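Local coordinates for PilZ domain-containing protein (Legionella pneumophila subsp. pneumophila, PDB 4Q63) that is of unknown function but carries a PilZ-like beta-barrel fold, so it may bind the second messenger cyclic di-GMP, at residues R11-G16 with I29-S34; V39-T44 with N73-H78; D45-G50 with L63-I68; L54-F59 with N86-V91. All blocks are in the same frame, centred on the assembly; numbering follows the deposited sequence.

In the fold
Three of the four contacts are strand pairings in one curled antiparallel sheet; interaction 4 instead lays helix 82-100 against it. Interactions 1 and 2 sit on neighbouring strands, 25-33 and 36-40, and meet where I29 packs on V39. Interactions 2 and 3 share the border between strands 74-79 and 59-71, tied by H78 to E66. Interactions 3 and 4 both use strand 49-56, with their centres about 19 Å apart. The outer chemistry differs: a K13-E31 salt bridge at interaction 1, V40 beside N74 at interaction 2, cadmium-binding glutamates at interaction 3, where Y65 is buried on the other face. Interaction 4 is wholly side-chain packing, greasy at L54, I56 and L88 and more open at F59 and K87.

Interaction 1: R11-G16 with I29-S34; sequences RLKNHG and IVEISS
L12 pairs with I32 at an antiparallel hydrogen-bonded position, where the short strand 12-13 docks on strand 25-33 at one border of the PilZ-like barrel sheet. The tight side rests on two backbone bonds: L12 N gives one of 2.7 Å to I32 O, and I32 N returns one to L12 O. Both side chains are buried, though their mutual touch is slight, L12 CB lying 4.4 Å from I32 CG2; I32 goes on to meet L92 of helix 82-100, and L12 meets R99.

On the other face, K13 and E31 form the neighbouring non-hydrogen-bonded pair, and here the packing is loose. K13 bends at chi2 and chi3, which brings its CD to 3.4 Å from V30 O and its NZ to 3.2 Å from E31 OE2. That salt bridge arrives from above the carboxylate plane, 62° out of it. The extended R11 lays its CD 3.7 Å from the same OE2, but its guanidinium runs on past the carboxylate.

Beyond the strand, N14 OD1 accepts from G16 N in an Asx turn. With CG anti to the backbone N (chi1 -172°), the N14 amide is carried toward strand 25-33, where ND2, besides bonding I18 O, donates to I29 O at 3.1 Å, almost in its own amide plane.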
loop_
_atom_site.group_PDB
_atom_site.type_symbol
_atom_site.label_atom_id
_atom_site.label_comp_id
_atom_site.label_asym_id
_atom_site.label_seq_id
_atom_site.Cartn_x
_atom_site.Cartn_y
_atom_site.Cartn_z
ATOM N N ARG A 11 -3.546 -7.555 8.143
ATOM C CA ARG A 11 -3.177 -7.352 6.753
ATOM C C ARG A 11 -4.343 -7.774 5.878
ATOM O O ARG A 11 -5.128 -8.650 6.251
ATOM C CB ARG A 11 -1.953 -8.187 6.400
ATOM C CG ARG A 11 -1.315 -8.847 7.598
ATOM C CD ARG A 11 -0.271 -9.868 7.196
ATOM N NE ARG A 11 0.531 -10.266 8.349
ATOM C CZ ARG A 11 0.146 -11.156 9.257
ATOM N NH1 ARG A 11 0.943 -11.449 10.274
ATOM N NH2 ARG A 11 -1.033 -11.754 9.151
ATOM N N LEU A 12 -4.450 -7.151 4.714
ATOM C CA LEU A 12 -5.491 -7.494 3.753
ATOM C C LEU A 12 -4.893 -7.873 2.403
ATOM O O LEU A 12 -4.028 -7.174 1.873
ATOM C CB LEU A 12 -6.467 -6.332 3.574
ATOM C CG LEU A 12 -7.568 -6.127 4.618
ATOM C CD1 LEU A 12 -8.522 -5.019 4.166
ATOM C CD2 LEU A 12 -8.331 -7.419 4.872
ATOM N N LYS A 13 -5.354 -8.985 1.853
ATOM C CA LYS A 13 -4.975 -9.390 0.509
ATOM C C LYS A 13 -5.738 -8.507 -0.476
ATOM O O LYS A 13 -6.880 -8.130 -0.216
ATOM C CB LYS A 13 -5.315 -10.866 0.291
ATOM C CG LYS A 13 -4.381 -11.577 -0.660
ATOM C CD LYS A 13 -2.985 -11.703 -0.064
ATOM C CE LYS A 13 -2.917 -12.855 0.926
ATOM N NZ LYS A 13 -1.564 -12.989 1.535
ATOM N N ASN A 14 -5.110 -8.150 -1.591
ATOM C CA ASN A 14 -5.774 -7.307 -2.582
ATOM C C ASN A 14 -6.691 -8.116 -3.498
ATOM O O ASN A 14 -6.240 -9.027 -4.195
ATOM C CB ASN A 14 -4.737 -6.545 -3.407
ATOM C CG ASN A 14 -5.362 -5.506 -4.314
ATOM O OD1 ASN A 14 -6.565 -5.248 -4.255
ATOM N ND2 ASN A 14 -4.543 -4.899 -5.163
ATOM N N HIS A 15 -7.984 -7.799 -3.480
ATOM C CA HIS A 15 -8.926 -8.454 -4.385
ATOM C C HIS A 15 -9.301 -7.515 -5.523
ATOM O O HIS A 15 -10.309 -7.720 -6.196
ATOM C CB HIS A 15 -10.179 -8.917 -3.639
ATOM C CG HIS A 15 -9.935 -10.057 -2.700
ATOM N ND1 HIS A 15 -10.736 -10.309 -1.608
ATOM C CD2 HIS A 15 -8.976 -11.014 -2.691
ATOM C CE1 HIS A 15 -10.282 -11.369 -0.965
ATOM N NE2 HIS A 15 -9.213 -11.814 -1.599
ATOM N N GLY A 16 -8.491 -6.477 -5.719
ATOM C CA GLY A 16 -8.699 -5.528 -6.799
ATOM C C GLY A 16 -9.448 -4.270 -6.407
ATOM O O GLY A 16 -9.854 -3.488 -7.268
ATOM N N ILE A 29 0.141 -4.134 -6.143
ATOM C CA ILE A 29 0.075 -4.360 -4.698
ATOM C C ILE A 29 -0.556 -5.715 -4.407
ATOM O O ILE A 29 -1.641 -6.024 -4.908
ATOM C CB ILE A 29 -0.759 -3.280 -3.971
ATOM C CG1 ILE A 29 0.050 -1.988 -3.821
ATOM C CG2 ILE A 29 -1.213 -3.793 -2.607
ATOM C CD1 ILE A 29 -0.107 -1.311 -2.474
ATOM N N VAL A 30 0.051 -6.482 -3.584
ATOM C CA VAL A 30 -0.550 -7.795 -3.319
ATOM C C VAL A 30 -1.019 -7.972 -1.880
ATOM O O VAL A 30 -1.825 -8.847 -1.601
ATOM C CB VAL A 30 0.379 -8.973 -3.708
ATOM C CG1 VAL A 30 0.484 -9.101 -5.227
ATOM C CG2 VAL A 30 1.753 -8.823 -3.063
ATOM N N GLU A 31 -0.512 -7.153 -0.965
ATOM C CA GLU A 31 -0.998 -7.192 0.407
ATOM C C GLU A 31 -0.785 -5.833 1.039
ATOM O O GLU A 31 0.151 -5.130 0.685
ATOM C CB GLU A 31 -0.237 -8.245 1.214
ATOM C CG GLU A 31 -0.859 -8.569 2.561
ATOM C CD GLU A 31 -0.146 -9.717 3.264
ATOM O OE1 GLU A 31 1.091 -9.648 3.400
ATOM O OE2 GLU A 31 -0.819 -10.687 3.672
ATOM N N ILE A 32 -1.652 -5.459 1.970
ATOM C CA ILE A 32 -1.538 -4.141 2.585
ATOM C C ILE A 32 -2.015 -4.151 4.030
ATOM O O ILE A 32 -2.942 -4.875 4.390
ATOM C CB ILE A 32 -2.284 -3.074 1.755
ATOM C CG1 ILE A 32 -1.908 -1.656 2.211
ATOM C CG2 ILE A 32 -3.797 -3.305 1.797
ATOM C CD1 ILE A 32 -2.320 -0.596 1.222
ATOM N N SER A 33 -1.328 -3.388 4.869
ATOM C CA SER A 33 -1.792 -3.133 6.224
ATOM C C SER A 33 -1.664 -1.630 6.449
ATOM O O SER A 33 -1.175 -0.916 5.576
ATOM C CB SER A 33 -0.957 -3.898 7.244
ATOM O OG SER A 33 0.308 -3.288 7.422
ATOM N N SER A 34 -2.097 -1.148 7.607
ATOM C CA SER A 34 -2.003 0.280 7.890
ATOM C C SER A 34 -0.534 0.729 7.998
ATOM O O SER A 34 -0.230 1.903 7.842
ATOM C CB SER A 34 -2.774 0.638 9.170
ATOM O OG SER A 34 -2.248 -0.062 10.282
#

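Interaction 2: V39-T44 with N73-H78; sequences VVKQKT and NNIVLH
V39 O accepts a 2.7 Å bond from I75 N and takes a CA-H...O contact from N74 CA at 3.3 Å. The partner bond, V39 N to I75 O, closes the pair, and two residues on K41 N reaches N73 O at 2.7 Å with a nearly straight N-H...O angle of 173°.

V39 and I75 send their side chains to the buried face. V39 CG2 occupies the position between its own backbone N and carbonyl carbon, which sets it 3.7 Å from I75 CB. V39 and L77 cross at about a right angle, V39 CG1 meeting L77 CD1 at 4.0 Å. These pairs join strands 36-40 and 74-79 as antiparallel neighbours in the curled sheet of the PilZ-like barrel, and V39 also packs on I27 and I29 of strand 25-33.

The other face is more polar. V40 stands opposite N74 in a non-hydrogen-bonded pair, and V40 CG2 lies 3.9 Å from N74 OD1. At the strand end the extended K41 chain crosses N73 at about a right angle. K41 CB lies 3.7 Å from I75 CD1, so the root of the lysine rests on the tip of I75 while its ammonium leads away.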
loop_
_atom_site.group_PDB
_atom_site.type_symbol
_atom_site.label_atom_id
_atom_site.label_comp_id
_atom_site.label_asym_id
_atom_site.label_seq_id
_atom_site.Cartn_x
_atom_site.Cartn_y
_atom_site.Cartn_z
ATOM N N VAL A 39 4.603 -5.155 -2.477
ATOM C CA VAL A 39 4.445 -4.830 -3.894
ATOM C C VAL A 39 5.391 -5.673 -4.771
ATOM O O VAL A 39 6.386 -6.228 -4.283
ATOM C CB VAL A 39 4.684 -3.336 -4.168
ATOM C CG1 VAL A 39 3.721 -2.479 -3.322
ATOM C CG2 VAL A 39 6.132 -2.948 -3.870
ATOM N N VAL A 40 5.080 -5.766 -6.059
ATOM C CA VAL A 40 5.903 -6.550 -6.972
ATOM C C VAL A 40 6.932 -5.687 -7.694
ATOM O O VAL A 40 6.601 -4.629 -8.226
ATOM C CB VAL A 40 5.037 -7.261 -8.005
ATOM C CG1 VAL A 40 5.881 -8.303 -8.800
ATOM C CG2 VAL A 40 3.858 -7.931 -7.305
ATOM N N LYS A 41 8.180 -6.155 -7.721
ATOM C CA LYS A 41 9.266 -5.433 -8.379
ATOM C C LYS A 41 9.056 -5.322 -9.891
ATOM O O LYS A 41 8.643 -6.282 -10.540
ATOM C CB LYS A 41 10.605 -6.116 -8.071
ATOM C CG LYS A 41 11.792 -5.611 -8.878
ATOM C CD LYS A 41 13.062 -6.362 -8.498
ATOM C CE LYS A 41 14.295 -5.718 -9.113
ATOM N NZ LYS A 41 15.558 -6.265 -8.541
ATOM N N GLN A 42 9.342 -4.148 -10.448
ATOM C CA GLN A 42 9.282 -3.954 -11.898
ATOM C C GLN A 42 10.648 -3.597 -12.481
ATOM O O GLN A 42 11.658 -3.628 -11.775
ATOM C CB GLN A 42 8.262 -2.878 -12.257
ATOM C CG GLN A 42 6.837 -3.290 -11.988
ATOM C CD GLN A 42 5.918 -2.102 -11.818
ATOM O OE1 GLN A 42 6.359 -1.006 -11.462
ATOM N NE2 GLN A 42 4.633 -2.311 -12.068
ATOM N N LYS A 43 10.670 -3.264 -13.771
ATOM C CA LYS A 43 11.912 -2.920 -14.457
ATOM C C LYS A 43 12.560 -1.711 -13.798
ATOM O O LYS A 43 13.731 -1.746 -13.420
ATOM C CB LYS A 43 11.657 -2.625 -15.934
ATOM C CG LYS A 43 12.920 -2.587 -16.777
ATOM C CD LYS A 43 12.682 -1.895 -18.107
ATOM C CE LYS A 43 11.567 -2.559 -18.890
ATOM N NZ LYS A 43 11.330 -1.873 -20.191
ATOM N N THR A 44 11.782 -0.643 -13.663
ATOM C CA THR A 44 12.233 0.550 -12.965
ATOM C C THR A 44 12.423 0.227 -11.490
ATOM O O THR A 44 11.455 -0.040 -10.781
ATOM C CB THR A 44 11.207 1.694 -13.087
ATOM O OG1 THR A 44 10.568 1.638 -14.369
ATOM C CG2 THR A 44 11.885 3.046 -12.914
ATOM N N ASN A 73 11.003 -11.413 -5.990
ATOM C CA ASN A 73 10.399 -10.354 -6.802
ATOM C C ASN A 73 9.422 -9.429 -6.061
ATOM O O ASN A 73 8.859 -8.514 -6.662
ATOM C CB ASN A 73 9.751 -10.930 -8.072
ATOM C CG ASN A 73 10.700 -10.914 -9.265
ATOM O OD1 ASN A 73 11.382 -9.915 -9.515
ATOM N ND2 ASN A 73 10.750 -12.020 -10.001
ATOM N N ASN A 74 9.238 -9.662 -4.760
ATOM C CA ASN A 74 8.427 -8.775 -3.930
ATOM C C ASN A 74 9.271 -7.807 -3.112
ATOM O O ASN A 74 10.410 -8.090 -2.725
ATOM C CB ASN A 74 7.501 -9.553 -2.988
ATOM C CG ASN A 74 6.435 -10.334 -3.730
ATOM O OD1 ASN A 74 6.104 -10.022 -4.872
ATOM N ND2 ASN A 74 5.893 -11.360 -3.082
ATOM N N ILE A 75 8.681 -6.659 -2.856
ATOM C CA ILE A 75 9.317 -5.595 -2.122
ATOM C C ILE A 75 8.393 -5.318 -0.960
ATOM O O ILE A 75 7.179 -5.196 -1.148
ATOM C CB ILE A 75 9.442 -4.361 -3.038
ATOM C CG1 ILE A 75 10.206 -4.746 -4.319
ATOM C CG2 ILE A 75 10.136 -3.236 -2.336
ATOM C CD1 ILE A 75 10.303 -3.630 -5.340
ATOM N N VAL A 76 8.935 -5.244 0.248
ATOM C CA VAL A 76 8.102 -4.863 1.398
ATOM C C VAL A 76 8.274 -3.370 1.730
ATOM O O VAL A 76 9.392 -2.913 1.981
ATOM C CB VAL A 76 8.446 -5.714 2.650
ATOM C CG1 VAL A 76 7.582 -5.305 3.840
ATOM C CG2 VAL A 76 8.307 -7.210 2.349
ATOM N N LEU A 77 7.169 -2.626 1.735
ATOM C CA LEU A 77 7.189 -1.203 2.067
ATOM C C LEU A 77 6.713 -0.977 3.485
ATOM O O LEU A 77 5.848 -1.684 3.990
ATOM C CB LEU A 77 6.286 -0.397 1.127
ATOM C CG LEU A 77 6.417 -0.626 -0.372
ATOM C CD1 LEU A 77 5.463 0.336 -1.116
ATOM C CD2 LEU A 77 7.870 -0.453 -0.847
ATOM N N HIS A 78 7.311 0.006 4.131
ATOM C CA HIS A 78 6.908 0.451 5.454
ATOM C C HIS A 78 6.378 1.895 5.321
ATOM O O HIS A 78 7.093 2.747 4.790
ATOM C CB HIS A 78 8.160 0.465 6.283
ATOM C CG HIS A 78 8.014 1.103 7.621
ATOM N ND1 HIS A 78 9.001 1.889 8.175
ATOM C CD2 HIS A 78 7.022 1.034 8.535
ATOM C CE1 HIS A 78 8.611 2.297 9.367
ATOM N NE2 HIS A 78 7.419 1.784 9.607
#

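Interaction 3: D45-G50 with L63-I68; sequences DIPKEG and LCYEVI. With CD (cadmium ion), chain F; CD (cadmium ion), chain C.
The Y65 ring lies beneath the backbone of E49 and G50: G50 N sits 3.6 Å above its plane, offset toward the rim, and E49 C lies over the same face. The glycine backbone runs close along the ring, with G50 C 3.3 Å from Y65 CE1. P47 O comes to the ring edge near its plane, where Y65 OH donates a hydrogen bond to it at 2.9 Å. This hydroxyl ties the loop before strand 49-56 to the neighbouring strand. I46 CD1 approaches the ring obliquely and reaches V67 CG2 at 3.9 Å. Y65 gets under the chain because its CG stands between the backbone N and the carbonyl carbon (chi1 75°).

Between the strands, G50 and Y65 exchange two backbone bonds, and V67 N donates to K48 O at 2.8 Å. The K48 side chain, bent at chi2, chi3 and chi4, lays its CE 3.6 Å from V67 CB. This is the antiparallel hairpin of strands 49-56 and 59-71 in the PilZ-like barrel, whose buried face carries Y65, touching L52, L77 and L22.

The opposite face is acidic. E49 and E66 form the non-hydrogen-bonded pair, run side by side in the same direction, and keep E49 OE1 and E66 OE1 4.5 Å apart. Two different cadmium ions probably ease this like-charge approach. E49 OE1 binds one at 2.7 Å; both oxygens of E66 bind the other, along with a water, and E66 OE2 is also held by H78 ND1.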
loop_
_atom_site.group_PDB
_atom_site.type_symbol
_atom_site.label_atom_id
_atom_site.label_comp_id
_atom_site.label_asym_id
_atom_site.label_seq_id
_atom_site.Cartn_x
_atom_site.Cartn_y
_atom_site.Cartn_z
ATOM N N ASP A 45 13.674 0.229 -11.038
ATOM C CA ASP A 45 13.973 0.057 -9.620
ATOM C C ASP A 45 13.407 1.241 -8.842
ATOM O O ASP A 45 13.911 2.357 -8.953
ATOM C CB ASP A 45 15.485 -0.056 -9.397
ATOM C CG ASP A 45 15.975 -1.496 -9.409
ATOM O OD1 ASP A 45 15.407 -2.328 -8.669
ATOM O OD2 ASP A 45 16.930 -1.795 -10.159
ATOM N N ILE A 46 12.355 0.992 -8.064
ATOM C CA ILE A 46 11.671 2.049 -7.321
ATOM C C ILE A 46 12.554 2.671 -6.236
ATOM O O ILE A 46 13.417 1.999 -5.672
ATOM C CB ILE A 46 10.362 1.530 -6.691
ATOM C CG1 ILE A 46 10.652 0.625 -5.496
ATOM C CG2 ILE A 46 9.536 0.786 -7.729
ATOM C CD1 ILE A 46 9.445 0.405 -4.612
ATOM N N PRO A 47 12.341 3.966 -5.943
ATOM C CA PRO A 47 13.143 4.652 -4.924
ATOM C C PRO A 47 13.056 3.963 -3.570
ATOM O O PRO A 47 11.991 3.463 -3.209
ATOM C CB PRO A 47 12.481 6.032 -4.837
ATOM C CG PRO A 47 11.860 6.231 -6.167
ATOM C CD PRO A 47 11.371 4.876 -6.578
ATOM N N LYS A 48 14.166 3.938 -2.837
ATOM C CA LYS A 48 14.187 3.362 -1.497
ATOM C C LYS A 48 13.238 4.085 -0.546
ATOM O O LYS A 48 12.733 3.487 0.387
ATOM C CB LYS A 48 15.612 3.341 -0.934
ATOM C CG LYS A 48 16.479 2.300 -1.601
ATOM C CD LYS A 48 15.809 0.938 -1.505
ATOM C CE LYS A 48 15.824 0.421 -0.076
ATOM N NZ LYS A 48 17.189 0.028 0.358
ATOM N N GLU A 49 12.976 5.359 -0.817
ATOM C CA GLU A 49 12.103 6.180 0.027
ATOM C C GLU A 49 11.340 7.060 -0.926
ATOM O O GLU A 49 11.903 7.543 -1.909
ATOM C CB GLU A 49 12.931 7.093 0.952
ATOM C CG GLU A 49 13.498 6.449 2.187
ATOM C CD GLU A 49 14.666 7.229 2.768
ATOM O OE1 GLU A 49 15.275 6.734 3.737
ATOM O OE2 GLU A 49 14.980 8.332 2.264
ATOM N N GLY A 50 10.057 7.276 -0.654
ATOM C CA GLY A 50 9.276 8.155 -1.500
ATOM C C GLY A 50 7.831 8.307 -1.061
ATOM O O GLY A 50 7.507 8.188 0.125
ATOM N N LEU A 63 0.962 8.314 0.732
ATOM C CA LEU A 63 1.650 7.788 1.895
ATOM C C LEU A 63 3.152 7.804 1.653
ATOM O O LEU A 63 3.635 7.312 0.629
ATOM C CB LEU A 63 1.227 6.334 2.154
ATOM C CG LEU A 63 -0.228 6.148 2.584
ATOM C CD1 LEU A 63 -0.791 4.919 1.899
ATOM C CD2 LEU A 63 -0.282 5.997 4.093
ATOM N N CYS A 64 3.871 8.416 2.581
ATOM C CA CYS A 64 5.305 8.284 2.640
ATOM C C CYS A 64 5.647 6.819 2.922
ATOM O O CYS A 64 5.044 6.190 3.805
ATOM C CB CYS A 64 5.820 9.191 3.763
ATOM S SG CYS A 64 6.048 10.897 3.299
ATOM N N TYR A 65 6.592 6.258 2.172
ATOM C CA TYR A 65 6.993 4.869 2.391
ATOM C C TYR A 65 8.512 4.739 2.351
ATOM O O TYR A 65 9.219 5.593 1.798
ATOM C CB TYR A 65 6.428 3.945 1.294
ATOM C CG TYR A 65 7.177 4.101 -0.004
ATOM C CD1 TYR A 65 6.780 5.040 -0.940
ATOM C CD2 TYR A 65 8.306 3.321 -0.288
ATOM C CE1 TYR A 65 7.476 5.192 -2.109
ATOM C CE2 TYR A 65 9.021 3.493 -1.435
ATOM C CZ TYR A 65 8.605 4.425 -2.349
ATOM O OH TYR A 65 9.307 4.602 -3.519
ATOM N N GLU A 66 9.011 3.620 2.861
ATOM C CA GLU A 66 10.373 3.242 2.548
ATOM C C GLU A 66 10.400 1.725 2.320
ATOM O O GLU A 66 9.610 0.988 2.919
ATOM C CB GLU A 66 11.272 3.600 3.722
ATOM C CG GLU A 66 10.817 2.895 4.980
ATOM C CD GLU A 66 11.603 3.280 6.193
ATOM O OE1 GLU A 66 12.515 4.119 6.065
ATOM O OE2 GLU A 66 11.282 2.760 7.275
ATOM N N VAL A 67 11.298 1.277 1.448
ATOM C CA VAL A 67 11.539 -0.160 1.243
ATOM C C VAL A 67 12.329 -0.705 2.426
ATOM O O VAL A 67 13.386 -0.153 2.766
ATOM C CB VAL A 67 12.313 -0.399 -0.059
ATOM C CG1 VAL A 67 12.675 -1.882 -0.227
ATOM C CG2 VAL A 67 11.515 0.130 -1.267
ATOM N N ILE A 68 11.817 -1.759 3.077
ATOM C CA ILE A 68 12.509 -2.338 4.251
ATOM C C ILE A 68 12.976 -3.758 4.038
ATOM O O ILE A 68 13.797 -4.275 4.816
ATOM C CB ILE A 68 11.657 -2.301 5.553
ATOM C CG1 ILE A 68 10.402 -3.183 5.410
ATOM C CG2 ILE A 68 11.311 -0.855 5.887
ATOM C CD1 ILE A 68 9.770 -3.635 6.724
HETATM CD CD CD F . 14.814 8.770 5.385
HETATM CD CD CD C . 13.615 3.182 8.219
HETATM O O HOH W 1 12.366 3.233 10.247
#

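Interaction 4: L54-F59 with N86-V91; sequences LQIHNF and NKLFLV. With CD (cadmium ion), chain D.
V91 reaches from the helix onto the F59 ring. In the conformer described here, one of two modelled for F59, V91 CG2 sits over one face as a CH-pi contact, 3.6 Å from the ring centroid and 19° off the ring normal. This F59 conformer carries CG anti to its backbone N (chi1 -164°), which extends the ring from the strand toward the helix. K87 comes to it in a different way: its chain bends at chi3 and chi4 so that K87 CE meets the edge in plane, 3.6 Å from F59 CZ. Both approaches may change in the second conformer.

Deeper in, V91 CG1 lies 3.8 Å from I56 CD1, the two side chains set at a slant. L88, one turn earlier in the helix, packs beside it. Its CD1 lies 3.7 Å from L54 CD2, with the two leucines crossing at about a right angle, and I56 CD1 touches the same L88 methyl more loosely.

Between I56 and F59 the chain reverses in a type II' turn, closed by backbone bonds in both directions between these two residues. At its tip H57 ND1 binds a cadmium ion at 2.4 Å; E98 of helix 82-100 also binds this ion.

The axes of strand 54-56 and helix segment 86-91 run nearly parallel, 24° apart, and approach to 11.2 Å. L88 and V91 lay the helix on L54 and I56 of the PilZ-like sheet. L54 also packs on I29 and I32 of strand 25-33, and L88 on M61 of strand 59-71.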
loop_
_atom_site.group_PDB
_atom_site.type_symbol
_atom_site.label_atom_id
_atom_site.label_comp_id
_atom_site.label_asym_id
_atom_site.label_seq_id
_atom_site.Cartn_x
_atom_site.Cartn_y
_atom_site.Cartn_z
ATOM N N LEU A 54 -2.282 5.831 -3.189
ATOM C CA LEU A 54 -3.171 4.693 -2.994
ATOM C C LEU A 54 -4.594 5.065 -3.337
ATOM O O LEU A 54 -5.096 6.122 -2.925
ATOM C CB LEU A 54 -3.110 4.269 -1.533
ATOM C CG LEU A 54 -3.119 2.798 -1.166
ATOM C CD1 LEU A 54 -1.949 2.089 -1.820
ATOM C CD2 LEU A 54 -3.052 2.717 0.340
ATOM N N GLN A 55 -5.249 4.203 -4.111
ATOM C CA GLN A 55 -6.662 4.357 -4.384
ATOM C C GLN A 55 -7.447 3.114 -3.985
ATOM O O GLN A 55 -7.142 1.978 -4.410
ATOM C CB GLN A 55 -6.914 4.693 -5.852
ATOM C CG GLN A 55 -8.396 4.914 -6.150
ATOM C CD GLN A 55 -8.629 5.591 -7.483
ATOM O OE1 GLN A 55 -9.738 6.048 -7.780
ATOM N NE2 GLN A 55 -7.581 5.664 -8.299
ATOM N N ILE A 56 -8.450 3.330 -3.144
ATOM C CA ILE A 56 -9.291 2.242 -2.663
ATOM C C ILE A 56 -10.725 2.671 -2.840
ATOM O O ILE A 56 -11.217 3.526 -2.098
ATOM C CB ILE A 56 -9.040 1.943 -1.173
ATOM C CG1 ILE A 56 -7.564 1.604 -0.942
ATOM C CG2 ILE A 56 -9.978 0.837 -0.695
ATOM C CD1 ILE A 56 -7.190 1.398 0.512
ATOM N N HIS A 57 -11.380 2.086 -3.839
ATOM C CA HIS A 57 -12.711 2.499 -4.234
ATOM C C HIS A 57 -12.731 4.014 -4.489
ATOM O O HIS A 57 -12.003 4.480 -5.356
ATOM C CB HIS A 57 -13.746 2.007 -3.223
ATOM C CG HIS A 57 -14.017 0.539 -3.331
ATOM N ND1 HIS A 57 -14.630 -0.186 -2.335
ATOM C CD2 HIS A 57 -13.763 -0.343 -4.328
ATOM C CE1 HIS A 57 -14.752 -1.445 -2.711
ATOM N NE2 HIS A 57 -14.235 -1.568 -3.921
ATOM N N ASN A 58 -13.523 4.783 -3.749
ATOM C CA ASN A 58 -13.530 6.235 -3.965
ATOM C C ASN A 58 -12.513 7.032 -3.135
ATOM O O ASN A 58 -12.447 8.251 -3.238
ATOM C CB ASN A 58 -14.919 6.807 -3.747
ATOM C CG ASN A 58 -15.942 6.229 -4.708
ATOM O OD1 ASN A 58 -15.624 5.931 -5.865
ATOM N ND2 ASN A 58 -17.155 6.035 -4.224
ATOM N N PHE A 59 -11.715 6.341 -2.326
ATOM C CA PHE A 59 -10.763 7.013 -1.442
ATOM C C PHE A 59 -9.342 7.038 -2.010
ATOM O O PHE A 59 -8.767 5.996 -2.338
ATOM C CB PHE A 59 -10.752 6.344 -0.061
ATOM C CG PHE A 59 -10.102 7.179 1.008
ATOM C CD1 PHE A 59 -10.835 8.142 1.684
ATOM C CD2 PHE A 59 -8.768 7.006 1.333
ATOM C CE1 PHE A 59 -10.251 8.919 2.665
ATOM C CE2 PHE A 59 -8.173 7.788 2.320
ATOM C CZ PHE A 59 -8.918 8.743 2.984
ATOM N N ASN A 86 -2.708 6.245 10.443
ATOM C CA ASN A 86 -4.003 6.351 11.122
ATOM C C ASN A 86 -5.147 6.516 10.135
ATOM O O ASN A 86 -6.174 5.861 10.261
ATOM C CB ASN A 86 -4.017 7.494 12.141
ATOM C CG ASN A 86 -3.181 7.192 13.374
ATOM O OD1 ASN A 86 -2.872 6.038 13.667
ATOM N ND2 ASN A 86 -2.823 8.237 14.113
ATOM N N LYS A 87 -4.974 7.382 9.143
ATOM C CA LYS A 87 -5.995 7.543 8.112
ATOM C C LYS A 87 -6.224 6.241 7.337
ATOM O O LYS A 87 -7.365 5.830 7.097
ATOM C CB LYS A 87 -5.625 8.662 7.134
ATOM C CG LYS A 87 -6.005 10.064 7.572
ATOM C CD LYS A 87 -5.897 11.038 6.396
ATOM C CE LYS A 87 -6.697 10.535 5.194
ATOM N NZ LYS A 87 -5.972 10.717 3.902
ATOM N N LEU A 88 -5.129 5.615 6.925
ATOM C CA LEU A 88 -5.183 4.366 6.182
ATOM C C LEU A 88 -5.892 3.255 6.956
ATOM O O LEU A 88 -6.677 2.486 6.393
ATOM C CB LEU A 88 -3.766 3.903 5.830
ATOM C CG LEU A 88 -3.738 2.615 5.015
ATOM C CD1 LEU A 88 -4.599 2.809 3.752
ATOM C CD2 LEU A 88 -2.310 2.233 4.658
ATOM N N PHE A 89 -5.586 3.163 8.242
ATOM C CA PHE A 89 -6.204 2.179 9.110
ATOM C C PHE A 89 -7.725 2.210 9.020
ATOM O O PHE A 89 -8.365 1.169 8.894
ATOM C CB PHE A 89 -5.781 2.419 10.557
ATOM C CG PHE A 89 -6.521 1.565 11.549
ATOM C CD1 PHE A 89 -6.154 0.249 11.757
ATOM C CD2 PHE A 89 -7.593 2.077 12.262
ATOM C CE1 PHE A 89 -6.836 -0.541 12.670
ATOM C CE2 PHE A 89 -8.280 1.292 13.176
ATOM C CZ PHE A 89 -7.898 -0.018 13.379
ATOM N N LEU A 90 -8.298 3.405 9.087
ATOM C CA LEU A 90 -9.748 3.553 9.053
ATOM C C LEU A 90 -10.354 3.142 7.713
ATOM O O LEU A 90 -11.463 2.617 7.664
ATOM C CB LEU A 90 -10.139 4.986 9.397
ATOM C CG LEU A 90 -9.816 5.380 10.839
ATOM C CD1 LEU A 90 -10.296 6.787 11.139
ATOM C CD2 LEU A 90 -10.442 4.385 11.811
ATOM N N VAL A 91 -9.624 3.381 6.626
ATOM C CA VAL A 91 -10.093 3.009 5.294
ATOM C C VAL A 91 -10.049 1.484 5.149
ATOM O O VAL A 91 -10.974 0.862 4.626
ATOM C CB VAL A 91 -9.232 3.672 4.193
ATOM C CG1 VAL A 91 -9.672 3.200 2.804
ATOM C CG2 VAL A 91 -9.326 5.183 4.294
HETATM CD CD CD D . -15.630 0.623 -0.323
#